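Local coordinates for protein fimbrial subunit type 1 (Actinomyces oris, PDB 3UXF) that forms the shaft of type 1 fimbriae on the bacterial surface as their major structural subunit, at residues A[44-49]-A[123-128]; A[76-81]-A[117-122]; A[350-355]-A[467-472]. All blocks are in the same frame, centred on the assembly; numbering follows the deposited sequence.

Interaction 1: A[44-49]-A[123-128]; sequences TLTVHK and NGLASF
Phe128 N donates to Leu45 O at 2.7 Å, and Leu45 N returns a bond to Phe128 O. This reciprocal pair closes one end of an antiparallel strand pairing. Val47 and Ala126 repeat the pattern: Val47 N reaches Ala126 O in an almost straight bond (174° at the hydrogen), and Ala126 N reaches Val47 O. Lys49 N then bonds to Gly124 O at 2.9 Å. Here the second segment turns in from its loop, where Asn123 OD1 accepts from Leu125 N and makes an Asx turn.

Between these pairs lie the non-hydrogen-bonded pairs Thr46–Ser127 and His48–Leu125, whose side chains share one face of the sheet. Thr46 OG1 holds two waters. One is shared with Phe128 O, the other with Ser127 OG. Beside them Leu125 puts CD2 over one face of the His48 ring, 3.6 Å from the ring centroid, a CH-pi contact displaced toward the ND1–CE1 rim. With chi1 at -68° the imidazole lies beside its own backbone N, alongside Leu125 and pointing the same way. Its NE2 is hydrogen-bonded to ND1 of His175 on strand 170-176.

Leu45, Val47, Ala126 and Phe128 fill the opposite face. The CB atoms of Val47 and Ala126 stand 4.1 Å apart. Val47 CG2 comes to the edge of the Phe128 ring, 4.2 Å from CE2, and Leu45 O lies in plane at that ring's edge. Ile81, Phe79 and Ile118 of the facing sheet pack against this apolar side.

The two faces therefore differ in chemistry. One is apolar, as expected inside a beta sandwich; the other is mixed, with hydroxyls bridged by water and a histidine partly covered by leucine.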
ATOM      1  N   THR A  44     -37.139  -3.942   8.662  1.00 10.99           N
ATOM      2  CA  THR A  44     -36.149  -3.225   7.851  1.00 14.38           C
ATOM      3  C   THR A  44     -34.829  -3.975   7.931  1.00 13.67           C
ATOM      4  O   THR A  44     -34.596  -4.726   8.884  1.00 12.84           O
ATOM      5  CB  THR A  44     -35.912  -1.746   8.299  1.00 14.73           C
ATOM      6  OG1 THR A  44     -35.447  -1.730   9.643  1.00 14.79           O
ATOM      7  CG2 THR A  44     -37.222  -0.903   8.220  1.00 13.78           C
ATOM      8  N   LEU A  45     -33.982  -3.776   6.915  1.00 12.39           N
ATOM      9  CA  LEU A  45     -32.645  -4.367   6.903  1.00 12.31           C
ATOM     10  C   LEU A  45     -31.686  -3.244   6.541  1.00 11.12           C
ATOM     11  O   LEU A  45     -31.837  -2.674   5.483  1.00 14.40           O
ATOM     12  CB  LEU A  45     -32.559  -5.472   5.856  1.00 12.56           C
ATOM     13  CG  LEU A  45     -31.128  -5.986   5.650  1.00 12.48           C
ATOM     14  CD1 LEU A  45     -30.541  -6.554   6.940  1.00 15.81           C
ATOM     15  CD2 LEU A  45     -31.107  -7.022   4.501  1.00 17.08           C
ATOM     16  N   THR A  46     -30.709  -2.952   7.393  1.00 12.75           N
ATOM     17  CA  THR A  46     -29.779  -1.846   7.140  1.00 13.67           C
ATOM     18  C   THR A  46     -28.387  -2.443   7.048  1.00 12.99           C
ATOM     19  O   THR A  46     -27.892  -3.022   8.012  1.00 13.69           O
ATOM     20  CB  THR A  46     -29.833  -0.830   8.272  1.00 13.47           C
ATOM     21  OG1 THR A  46     -31.162  -0.293   8.337  1.00 15.65           O
ATOM     22  CG2 THR A  46     -28.877   0.353   7.985  1.00 14.80           C
ATOM     23  N   VAL A  47     -27.781  -2.354   5.869  1.00 13.46           N
ATOM     24  CA  VAL A  47     -26.429  -2.894   5.651  1.00 13.91           C
ATOM     25  C   VAL A  47     -25.436  -1.727   5.740  1.00 13.60           C
ATOM     26  O   VAL A  47     -25.633  -0.725   5.069  1.00 15.10           O
ATOM     27  CB  VAL A  47     -26.372  -3.549   4.251  1.00 14.64           C
ATOM     28  CG1 VAL A  47     -24.992  -4.229   3.977  1.00 16.58           C
ATOM     29  CG2 VAL A  47     -27.495  -4.593   4.118  1.00 17.03           C
ATOM     30  N   HIS A  48     -24.428  -1.859   6.605  1.00 14.82           N
ATOM     31  CA  HIS A  48     -23.445  -0.793   6.826  1.00 16.54           C
ATOM     32  C   HIS A  48     -22.178  -1.138   6.027  1.00 14.19           C
ATOM     33  O   HIS A  48     -21.510  -2.123   6.339  1.00 16.92           O
ATOM     34  CB  HIS A  48     -23.105  -0.726   8.305  1.00 18.55           C
ATOM     35  CG  HIS A  48     -24.240  -0.259   9.167  1.00 18.50           C
ATOM     36  ND1 HIS A  48     -24.251   0.973   9.789  1.00 20.70           N
ATOM     37  CD2 HIS A  48     -25.413  -0.858   9.502  1.00 18.05           C
ATOM     38  CE1 HIS A  48     -25.378   1.117  10.464  1.00 23.14           C
ATOM     39  NE2 HIS A  48     -26.097   0.020  10.306  1.00 19.30           N
ATOM     40  N   LYS A  49     -21.883  -0.350   4.988  1.00 14.41           N
ATOM     41  CA  LYS A  49     -20.717  -0.604   4.145  1.00 16.74           C
ATOM     42  C   LYS A  49     -19.569   0.302   4.602  1.00 20.12           C
ATOM     43  O   LYS A  49     -19.696   1.528   4.613  1.00 20.23           O
ATOM     44  CB  LYS A  49     -21.063  -0.352   2.676  1.00 16.30           C
ATOM     45  CG  LYS A  49     -19.849  -0.526   1.721  1.00 16.71           C
ATOM     46  CD  LYS A  49     -19.435  -1.993   1.608  1.00 16.31           C
ATOM     47  CE  LYS A  49     -18.144  -2.109   0.728  1.00 13.89           C
ATOM     48  NZ  LYS A  49     -17.800  -3.528   0.548  1.00 15.74           N
ATOM     49  N   ASN A 123     -23.220   8.016   3.628  1.00 23.60           N
ATOM     50  CA  ASN A 123     -23.083   7.405   4.938  1.00 25.44           C
ATOM     51  C   ASN A 123     -22.907   5.886   4.892  1.00 19.37           C
ATOM     52  O   ASN A 123     -22.827   5.269   5.934  1.00 21.73           O
ATOM     53  CB  ASN A 123     -24.261   7.754   5.840  1.00 26.64           C
ATOM     54  CG  ASN A 123     -25.599   7.279   5.270  1.00 25.01           C
ATOM     55  OD1 ASN A 123     -25.661   6.550   4.258  1.00 22.23           O
ATOM     56  ND2 ASN A 123     -26.688   7.709   5.912  1.00 30.37           N
ATOM     57  N   GLY A 124     -22.804   5.337   3.680  1.00 21.46           N
ATOM     58  CA  GLY A 124     -22.448   3.941   3.473  1.00 17.54           C
ATOM     59  C   GLY A 124     -23.606   2.993   3.777  1.00 17.92           C
ATOM     60  O   GLY A 124     -23.396   1.793   3.760  1.00 17.53           O
ATOM     61  N   LEU A 125     -24.798   3.525   4.049  1.00 17.36           N
ATOM     62  CA  LEU A 125     -25.927   2.636   4.373  1.00 16.74           C
ATOM     63  C   LEU A 125     -26.712   2.159   3.172  1.00 16.68           C
ATOM     64  O   LEU A 125     -27.087   2.942   2.320  1.00 16.42           O
ATOM     65  CB  LEU A 125     -26.908   3.387   5.293  1.00 18.92           C
ATOM     66  CG  LEU A 125     -26.351   3.869   6.642  1.00 22.04           C
ATOM     67  CD1 LEU A 125     -27.484   4.418   7.509  1.00 25.68           C
ATOM     68  CD2 LEU A 125     -25.626   2.771   7.411  1.00 19.65           C
ATOM     69  N   ALA A 126     -27.021   0.866   3.120  1.00 16.01           N
ATOM     70  CA  ALA A 126     -28.037   0.389   2.202  1.00 15.96           C
ATOM     71  C   ALA A 126     -29.256   0.038   3.078  1.00 14.61           C
ATOM     72  O   ALA A 126     -29.248  -0.967   3.802  1.00 16.48           O
ATOM     73  CB  ALA A 126     -27.555  -0.825   1.467  1.00 16.42           C
ATOM     74  N   SER A 127     -30.250   0.922   3.066  1.00 15.07           N
ATOM     75  CA  SER A 127     -31.347   0.810   4.022  1.00 14.72           C
ATOM     76  C   SER A 127     -32.564   0.232   3.370  1.00 15.73           C
ATOM     77  O   SER A 127     -33.348   0.970   2.786  1.00 19.75           O
ATOM     78  CB  SER A 127     -31.704   2.177   4.607  1.00 16.74           C
ATOM     79  OG  SER A 127     -30.610   2.642   5.380  1.00 19.24           O
ATOM     80  N   PHE A 128     -32.732  -1.079   3.467  1.00 14.03           N
ATOM     81  CA  PHE A 128     -33.909  -1.703   2.874  1.00 14.03           C
ATOM     82  C   PHE A 128     -35.120  -1.477   3.771  1.00 13.85           C
ATOM     83  O   PHE A 128     -35.045  -1.680   4.981  1.00 15.68           O
ATOM     84  CB  PHE A 128     -33.680  -3.205   2.669  1.00 13.58           C
ATOM     85  CG  PHE A 128     -32.614  -3.502   1.658  1.00 14.26           C
ATOM     86  CD1 PHE A 128     -32.938  -3.656   0.340  1.00 15.33           C
ATOM     87  CD2 PHE A 128     -31.278  -3.548   2.045  1.00 14.53           C
ATOM     88  CE1 PHE A 128     -31.961  -3.907  -0.618  1.00 15.37           C
ATOM     89  CE2 PHE A 128     -30.279  -3.791   1.105  1.00 15.10           C
ATOM     90  CZ  PHE A 128     -30.613  -3.959  -0.228  1.00 14.82           C
TER
HETATM   91  O   HOH W   1     -33.440   0.153   6.500  1.00 16.48           O
HETATM   92  O   HOH W   2     -31.457   2.693   8.284  1.00 29.61           O
HETATM   93  O   HOH W   3     -21.853   2.580   6.571  1.00 24.37           O

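Interaction 2: A[76-81]-A[117-122]; sequences DVEFTI and KITTGA
Thr120 OG1 is gripped by two backbone groups. Val77 N donates to it at 3.0 Å in a fairly straight bond, 167° at the hydrogen, and it is also hydrogen-bonded to Val74 O just before the segment. The chi1 of 61° sets this hydroxyl between the threonine's own N and carbonyl carbon, facing the 76-81 backbone. Asp76 N bonds to Thr120 O at 2.8 Å, approaching from above the carbonyl plane. Thr120 N completes the cluster by donating to Val77 O.

Further along, Phe79 and Ile118 form the hydrogen-bonded pair. Phe79 N donates to Ile118 O at 2.8 Å, and Ile118 N donates to Phe79 O. Strand 114-119 is thus zipped onto strand 78-84 as the outermost strand of a four-stranded antiparallel sheet in the N-terminal pilin domain. The Phe79 ring lies on the face turned to strand 125-128 of the other sheet, and the CG2 of Thr120 sits at its edge.

The opposite face is polar. Lys117 lies alongside Thr80, with its CG 3.4 Å from Thr80 OG1. Bends at chi3 and chi4 turn its chain toward Glu78, and NZ ends 4.0 Å from Glu78 OE2, a long salt bridge. A water bridges the same two atoms, its bond from NZ being weak. Glu78 OE1 and Thr80 OG1 both bond to Thr143 OG1 on the neighbouring strand 136-144. Thr119 crosses Glu78, its OG1 3.8 Å from Glu78 CB. Its methyl CG2 lies beside Asp76 at 3.7 Å from OD1, and that carboxylate is salt-bridged to Arg144.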
ATOM      1  N   ASP A  76     -21.913   4.597  -3.085  1.00 19.75           N
ATOM      2  CA  ASP A  76     -22.032   4.062  -4.422  1.00 18.37           C
ATOM      3  C   ASP A  76     -21.793   2.565  -4.545  1.00 19.62           C
ATOM      4  O   ASP A  76     -21.383   2.088  -5.598  1.00 20.63           O
ATOM      5  CB  ASP A  76     -21.141   4.835  -5.427  1.00 21.36           C
ATOM      6  CG  ASP A  76     -21.712   4.816  -6.817  1.00 32.73           C
ATOM      7  OD1 ASP A  76     -22.964   4.785  -6.941  1.00 32.57           O
ATOM      8  OD2 ASP A  76     -20.928   4.782  -7.792  1.00 35.75           O
ATOM      9  N   VAL A  77     -22.135   1.819  -3.497  1.00 16.28           N
ATOM     10  CA  VAL A  77     -22.038   0.376  -3.532  1.00 16.22           C
ATOM     11  C   VAL A  77     -23.461  -0.176  -3.585  1.00 15.79           C
ATOM     12  O   VAL A  77     -24.281   0.229  -2.789  1.00 18.93           O
ATOM     13  CB  VAL A  77     -21.359  -0.145  -2.270  1.00 16.55           C
ATOM     14  CG1 VAL A  77     -21.368  -1.641  -2.254  1.00 17.62           C
ATOM     15  CG2 VAL A  77     -19.902   0.375  -2.218  1.00 17.99           C
ATOM     16  N   GLU A  78     -23.727  -1.071  -4.518  1.00 14.84           N
ATOM     17  CA  GLU A  78     -25.082  -1.643  -4.620  1.00 16.16           C
ATOM     18  C   GLU A  78     -25.153  -2.974  -3.885  1.00 17.27           C
ATOM     19  O   GLU A  78     -24.297  -3.841  -4.089  1.00 16.38           O
ATOM     20  CB  GLU A  78     -25.428  -1.874  -6.082  1.00 18.12           C
ATOM     21  CG  GLU A  78     -26.818  -2.410  -6.266  1.00 18.06           C
ATOM     22  CD  GLU A  78     -27.053  -2.837  -7.702  1.00 22.74           C
ATOM     23  OE1 GLU A  78     -26.699  -3.975  -8.075  1.00 22.47           O
ATOM     24  OE2 GLU A  78     -27.578  -2.001  -8.471  1.00 30.54           O
ATOM     25  N   PHE A  79     -26.181  -3.153  -3.050  1.00 15.12           N
ATOM     26  CA  PHE A  79     -26.496  -4.443  -2.445  1.00 16.24           C
ATOM     27  C   PHE A  79     -27.792  -4.955  -3.002  1.00 15.83           C
ATOM     28  O   PHE A  79     -28.712  -4.178  -3.220  1.00 17.44           O
ATOM     29  CB  PHE A  79     -26.603  -4.334  -0.921  1.00 13.52           C
ATOM     30  CG  PHE A  79     -25.258  -4.256  -0.257  1.00 12.88           C
ATOM     31  CD1 PHE A  79     -24.605  -5.407   0.087  1.00 15.55           C
ATOM     32  CD2 PHE A  79     -24.654  -3.035  -0.018  1.00 16.10           C
ATOM     33  CE1 PHE A  79     -23.325  -5.368   0.682  1.00 14.30           C
ATOM     34  CE2 PHE A  79     -23.377  -2.989   0.554  1.00 15.00           C
ATOM     35  CZ  PHE A  79     -22.746  -4.164   0.942  1.00 16.27           C
ATOM     36  N   THR A  80     -27.825  -6.247  -3.261  1.00 13.93           N
ATOM     37  CA  THR A  80     -29.048  -6.924  -3.656  1.00 13.39           C
ATOM     38  C   THR A  80     -29.436  -7.892  -2.541  1.00 17.38           C
ATOM     39  O   THR A  80     -28.596  -8.611  -2.015  1.00 16.54           O
ATOM     40  CB  THR A  80     -28.836  -7.690  -4.940  1.00 15.88           C
ATOM     41  OG1 THR A  80     -28.590  -6.756  -5.988  1.00 17.80           O
ATOM     42  CG2 THR A  80     -30.082  -8.513  -5.274  1.00 17.50           C
ATOM     43  N   ILE A  81     -30.714  -7.923  -2.184  1.00 14.24           N
ATOM     44  CA  ILE A  81     -31.189  -8.964  -1.290  1.00 14.95           C
ATOM     45  C   ILE A  81     -32.114  -9.901  -2.055  1.00 13.45           C
ATOM     46  O   ILE A  81     -32.937  -9.442  -2.861  1.00 15.96           O
ATOM     47  CB  ILE A  81     -31.861  -8.380  -0.022  1.00 12.85           C
ATOM     48  CG1 ILE A  81     -33.121  -7.570  -0.360  1.00 15.18           C
ATOM     49  CG2 ILE A  81     -30.871  -7.485   0.704  1.00 16.77           C
ATOM     50  CD1 ILE A  81     -33.902  -7.112   0.891  1.00 13.04           C
ATOM     51  N   LYS A 117     -32.951  -4.132  -4.561  1.00 17.01           N
ATOM     52  CA  LYS A 117     -31.615  -3.546  -4.591  1.00 18.75           C
ATOM     53  C   LYS A 117     -31.605  -2.132  -4.032  1.00 21.78           C
ATOM     54  O   LYS A 117     -32.596  -1.413  -4.108  1.00 22.67           O
ATOM     55  CB  LYS A 117     -31.068  -3.497  -6.019  1.00 25.19           C
ATOM     56  CG  LYS A 117     -31.255  -4.752  -6.834  1.00 27.25           C
ATOM     57  CD  LYS A 117     -30.797  -4.524  -8.268  1.00 33.30           C
ATOM     58  CE  LYS A 117     -31.837  -3.752  -9.067  1.00 39.35           C
ATOM     59  NZ  LYS A 117     -31.431  -2.345  -9.335  1.00 41.90           N
ATOM     60  N   ILE A 118     -30.458  -1.742  -3.490  1.00 18.67           N
ATOM     61  CA  ILE A 118     -30.247  -0.399  -2.970  1.00 17.57           C
ATOM     62  C   ILE A 118     -28.775  -0.038  -3.119  1.00 21.72           C
ATOM     63  O   ILE A 118     -27.907  -0.895  -2.984  1.00 20.26           O
ATOM     64  CB  ILE A 118     -30.616  -0.294  -1.488  1.00 21.50           C
ATOM     65  CG1 ILE A 118     -32.126  -0.163  -1.319  1.00 22.76           C
ATOM     66  CG2 ILE A 118     -29.927   0.903  -0.858  1.00 25.30           C
ATOM     67  CD1 ILE A 118     -32.524   0.818  -0.250  1.00 25.68           C
ATOM     68  N   THR A 119     -28.499   1.231  -3.396  1.00 20.54           N
ATOM     69  CA  THR A 119     -27.125   1.702  -3.526  1.00 20.82           C
ATOM     70  C   THR A 119     -26.811   2.644  -2.374  1.00 25.37           C
ATOM     71  O   THR A 119     -27.630   3.490  -2.023  1.00 27.22           O
ATOM     72  CB  THR A 119     -26.892   2.414  -4.864  1.00 20.75           C
ATOM     73  OG1 THR A 119     -27.099   1.491  -5.938  1.00 25.22           O
ATOM     74  CG2 THR A 119     -25.474   2.952  -4.937  1.00 23.98           C
ATOM     75  N   THR A 120     -25.635   2.496  -1.774  1.00 19.30           N
ATOM     76  CA  THR A 120     -25.308   3.302  -0.619  1.00 17.49           C
ATOM     77  C   THR A 120     -25.019   4.745  -1.028  1.00 19.75           C
ATOM     78  O   THR A 120     -24.546   5.023  -2.145  1.00 21.18           O
ATOM     79  CB  THR A 120     -24.052   2.776   0.104  1.00 18.73           C
ATOM     80  OG1 THR A 120     -22.930   2.838  -0.798  1.00 19.70           O
ATOM     81  CG2 THR A 120     -24.242   1.330   0.571  1.00 16.23           C
ATOM     82  N   GLY A 121     -25.300   5.639  -0.097  1.00 22.09           N
ATOM     83  CA  GLY A 121     -24.975   7.039  -0.249  1.00 23.27           C
ATOM     84  C   GLY A 121     -23.761   7.361   0.604  1.00 25.49           C
ATOM     85  O   GLY A 121     -22.994   6.468   0.968  1.00 22.40           O
ATOM     86  N   ALA A 122     -23.601   8.640   0.935  1.00 26.38           N
ATOM     87  CA  ALA A 122     -22.417   9.128   1.629  1.00 27.23           C
ATOM     88  C   ALA A 122     -22.150   8.409   2.935  1.00 26.03           C
ATOM     89  O   ALA A 122     -20.977   8.224   3.321  1.00 23.47           O
ATOM     90  CB  ALA A 122     -22.545  10.620   1.890  1.00 28.05           C
TER
HETATM   91  O   HOH W   4     -29.317  -0.145  -8.518  1.00 36.59           O

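Interaction 3: A[350-355]-A[467-472]; sequences LSKYGK and VLAEKA
Ala472 points its methyl toward the backbone of strand 344-362. Its CB lies 3.6 Å from both Tyr353 O and Gly354 N, so it rests on the peptide that joins them. Tyr353 itself turns its side chain away from the helix; its hydroxyl bonds to Ala194 O. Gly354 has no side chain, and this lets the helix come close: the CA atoms of Gly354 and Ala472 are 4.1 Å apart.

Val467, ahead of the helix, also points toward the glycine. Its CG1, anti to the backbone N at a chi1 of 171°, sits 4.0 Å from Gly354 CA.

Lys352 reaches toward the helix from the strand. Its chain is extended until a bend at chi4, and its CD touches the CB of Ala469 at 3.8 Å. The methyls of Ala469 and Ala472 thus meet the strand at two places, one on the lysine's aliphatic chain and the other on the backbone. The lysine's charged end passes beyond them. NZ forms salt bridges with Glu473, the residue following the helix, and with Asp313, and has a cation-pi contact with Tyr430.

No hydrogen bond joins the two segments. The short helix is held by its own turn: Leu468, at the N-cap position, offers its O to Lys471 N at 3.0 Å and to Ala472 N. Asp429 OD1 also accepts from Ala469 N. The arrangement is a short helical turn packed through small side chains on a beta strand, in the connection between strands 463-465 and 478-484 of the C-terminal prealbumin-like region.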
ATOM      1  N   LEU A 350       6.309   6.816  -0.373  1.00 10.33           N
ATOM      2  CA  LEU A 350       7.226   7.867  -0.806  1.00  9.07           C
ATOM      3  C   LEU A 350       8.647   7.608  -0.361  1.00  9.88           C
ATOM      4  O   LEU A 350       8.884   7.026   0.716  1.00 11.14           O
ATOM      5  CB  LEU A 350       6.836   9.207  -0.189  1.00 10.89           C
ATOM      6  CG  LEU A 350       5.399   9.653  -0.449  1.00 13.35           C
ATOM      7  CD1 LEU A 350       5.167  11.006   0.208  1.00 17.08           C
ATOM      8  CD2 LEU A 350       5.104   9.729  -1.924  1.00 14.32           C
ATOM      9  N   SER A 351       9.581   8.021  -1.215  1.00 10.02           N
ATOM     10  CA  SER A 351      10.999   8.232  -0.871  1.00 10.00           C
ATOM     11  C   SER A 351      11.283   9.725  -1.073  1.00 10.75           C
ATOM     12  O   SER A 351      10.789  10.333  -2.031  1.00 11.83           O
ATOM     13  CB  SER A 351      11.911   7.413  -1.791  1.00  9.79           C
ATOM     14  OG  SER A 351      11.639   6.026  -1.712  1.00 11.39           O
ATOM     15  N   LYS A 352      12.046  10.318  -0.153  1.00  9.15           N
ATOM     16  CA  LYS A 352      12.275  11.776  -0.187  1.00  9.01           C
ATOM     17  C   LYS A 352      13.772  12.077  -0.215  1.00  9.69           C
ATOM     18  O   LYS A 352      14.496  11.723   0.707  1.00  9.52           O
ATOM     19  CB  LYS A 352      11.592  12.446   1.014  1.00 11.65           C
ATOM     20  CG  LYS A 352      10.102  12.221   1.049  1.00 12.75           C
ATOM     21  CD  LYS A 352       9.525  12.832   2.334  1.00 13.37           C
ATOM     22  CE  LYS A 352       8.020  12.590   2.406  1.00 14.44           C
ATOM     23  NZ  LYS A 352       7.259  13.607   1.608  1.00 17.52           N
ATOM     24  N   TYR A 353      14.222  12.741  -1.278  1.00 11.28           N
ATOM     25  CA  TYR A 353      15.636  13.053  -1.497  1.00 11.68           C
ATOM     26  C   TYR A 353      15.817  14.554  -1.564  1.00 11.45           C
ATOM     27  O   TYR A 353      15.030  15.262  -2.209  1.00 12.26           O
ATOM     28  CB  TYR A 353      16.130  12.420  -2.829  1.00 11.45           C
ATOM     29  CG  TYR A 353      16.379  10.936  -2.766  1.00  8.92           C
ATOM     30  CD1 TYR A 353      15.355  10.020  -3.013  1.00  9.52           C
ATOM     31  CD2 TYR A 353      17.628  10.440  -2.407  1.00  9.05           C
ATOM     32  CE1 TYR A 353      15.573   8.645  -2.919  1.00 10.49           C
ATOM     33  CE2 TYR A 353      17.864   9.080  -2.320  1.00  9.32           C
ATOM     34  CZ  TYR A 353      16.841   8.186  -2.575  1.00  9.21           C
ATOM     35  OH  TYR A 353      17.053   6.830  -2.517  1.00 10.84           O
ATOM     36  N   GLY A 354      16.856  15.042  -0.890  1.00  9.09           N
ATOM     37  CA  GLY A 354      17.106  16.479  -0.855  1.00  8.92           C
ATOM     38  C   GLY A 354      18.446  16.897  -1.436  1.00 11.13           C
ATOM     39  O   GLY A 354      19.423  16.152  -1.447  1.00 11.52           O
ATOM     40  N   LYS A 355      18.486  18.120  -1.937  1.00 10.62           N
ATOM     41  CA  LYS A 355      19.732  18.756  -2.369  1.00 11.11           C
ATOM     42  C   LYS A 355      20.452  19.331  -1.175  1.00 11.05           C
ATOM     43  O   LYS A 355      19.800  19.876  -0.287  1.00 12.59           O
ATOM     44  CB  LYS A 355      19.358  19.900  -3.317  1.00 13.25           C
ATOM     45  CG  LYS A 355      20.556  20.789  -3.687  1.00 15.02           C
ATOM     46  CD  LYS A 355      20.179  21.956  -4.657  1.00 17.45           C
ATOM     47  CE  LYS A 355      19.344  21.472  -5.838  1.00 24.12           C
ATOM     48  NZ  LYS A 355      20.192  20.817  -6.867  1.00 27.07           N
ATOM     49  N   VAL A 467      19.589  15.870   6.395  1.00 10.12           N
ATOM     50  CA  VAL A 467      18.649  16.297   5.376  1.00 10.30           C
ATOM     51  C   VAL A 467      17.300  15.904   5.918  1.00  9.95           C
ATOM     52  O   VAL A 467      17.048  14.742   6.190  1.00 11.43           O
ATOM     53  CB  VAL A 467      18.952  15.600   4.008  1.00 11.38           C
ATOM     54  CG1 VAL A 467      17.834  15.885   3.001  1.00 11.68           C
ATOM     55  CG2 VAL A 467      20.293  16.098   3.455  1.00 11.66           C
ATOM     56  N   LEU A 468      16.447  16.907   6.148  1.00 10.59           N
ATOM     57  CA  LEU A 468      15.120  16.653   6.685  1.00 11.43           C
ATOM     58  C   LEU A 468      14.043  16.610   5.626  1.00 12.27           C
ATOM     59  O   LEU A 468      14.075  17.369   4.659  1.00 13.79           O
ATOM     60  CB  LEU A 468      14.784  17.733   7.709  1.00 13.80           C
ATOM     61  CG  LEU A 468      15.768  17.786   8.892  1.00 14.90           C
ATOM     62  CD1 LEU A 468      15.305  18.899   9.817  1.00 23.17           C
ATOM     63  CD2 LEU A 468      15.869  16.440   9.629  1.00 15.01           C
ATOM     64  N   ALA A 469      13.092  15.709   5.804  1.00 10.02           N
ATOM     65  CA  ALA A 469      11.979  15.547   4.878  1.00 12.56           C
ATOM     66  C   ALA A 469      11.274  16.865   4.618  1.00 13.12           C
ATOM     67  O   ALA A 469      10.830  17.121   3.493  1.00 15.04           O
ATOM     68  CB  ALA A 469      10.978  14.544   5.446  1.00 12.89           C
ATOM     69  N   GLU A 470      11.142  17.691   5.655  1.00 14.00           N
ATOM     70  CA  GLU A 470      10.424  18.958   5.474  1.00 15.83           C
ATOM     71  C   GLU A 470      11.041  19.829   4.410  1.00 16.33           C
ATOM     72  O   GLU A 470      10.315  20.595   3.758  1.00 17.16           O
ATOM     73  CB  GLU A 470      10.308  19.715   6.803  1.00 18.11           C
ATOM     74  CG  GLU A 470      11.631  20.052   7.448  1.00 23.84           C
ATOM     75  CD  GLU A 470      11.536  20.234   8.993  1.00 34.52           C
ATOM     76  OE1 GLU A 470      11.352  19.234   9.760  1.00 27.80           O
ATOM     77  OE2 GLU A 470      11.672  21.397   9.441  1.00 38.76           O
ATOM     78  N   LYS A 471      12.363  19.733   4.227  1.00 13.45           N
ATOM     79  CA  LYS A 471      13.025  20.469   3.160  1.00 14.97           C
ATOM     80  C   LYS A 471      12.990  19.645   1.884  1.00 12.86           C
ATOM     81  O   LYS A 471      12.619  20.160   0.826  1.00 12.86           O
ATOM     82  CB  LYS A 471      14.454  20.878   3.543  1.00 16.73           C
ATOM     83  CG  LYS A 471      14.467  21.982   4.610  1.00 23.32           C
ATOM     84  CD  LYS A 471      15.792  22.709   4.634  1.00 26.03           C
ATOM     85  CE  LYS A 471      15.795  23.843   5.661  1.00 36.64           C
ATOM     86  NZ  LYS A 471      14.716  24.830   5.406  1.00 37.38           N
ATOM     87  N   ALA A 472      13.369  18.372   1.965  1.00 13.29           N
ATOM     88  CA  ALA A 472      13.490  17.573   0.746  1.00 14.04           C
ATOM     89  C   ALA A 472      12.186  17.501  -0.031  1.00 13.43           C
ATOM     90  O   ALA A 472      12.180  17.629  -1.253  1.00 11.84           O
ATOM     91  CB  ALA A 472      13.994  16.155   1.072  1.00 11.80           C
TER

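Interactions 1 and 2 belong to one N-terminal pilin domain, with centres 8 Å apart. Each lies in a different sheet, and the sheets meet face to face: Phe128 CZ is 3.6 Å from Phe79 O, and Ala126 CA is 3.6 Å from Ile118 CG2. In sequence, both segments of interaction 2 fall between those of interaction 1, so the chain crosses from one sheet to the other and back. Interaction 3 is separate. Its centre is 44 Å from that of interaction 1 and 43 Å from that of interaction 2, on the opposite side of the chain's centre. A calcium ion lies about 8 Å from the Thr44 side chain.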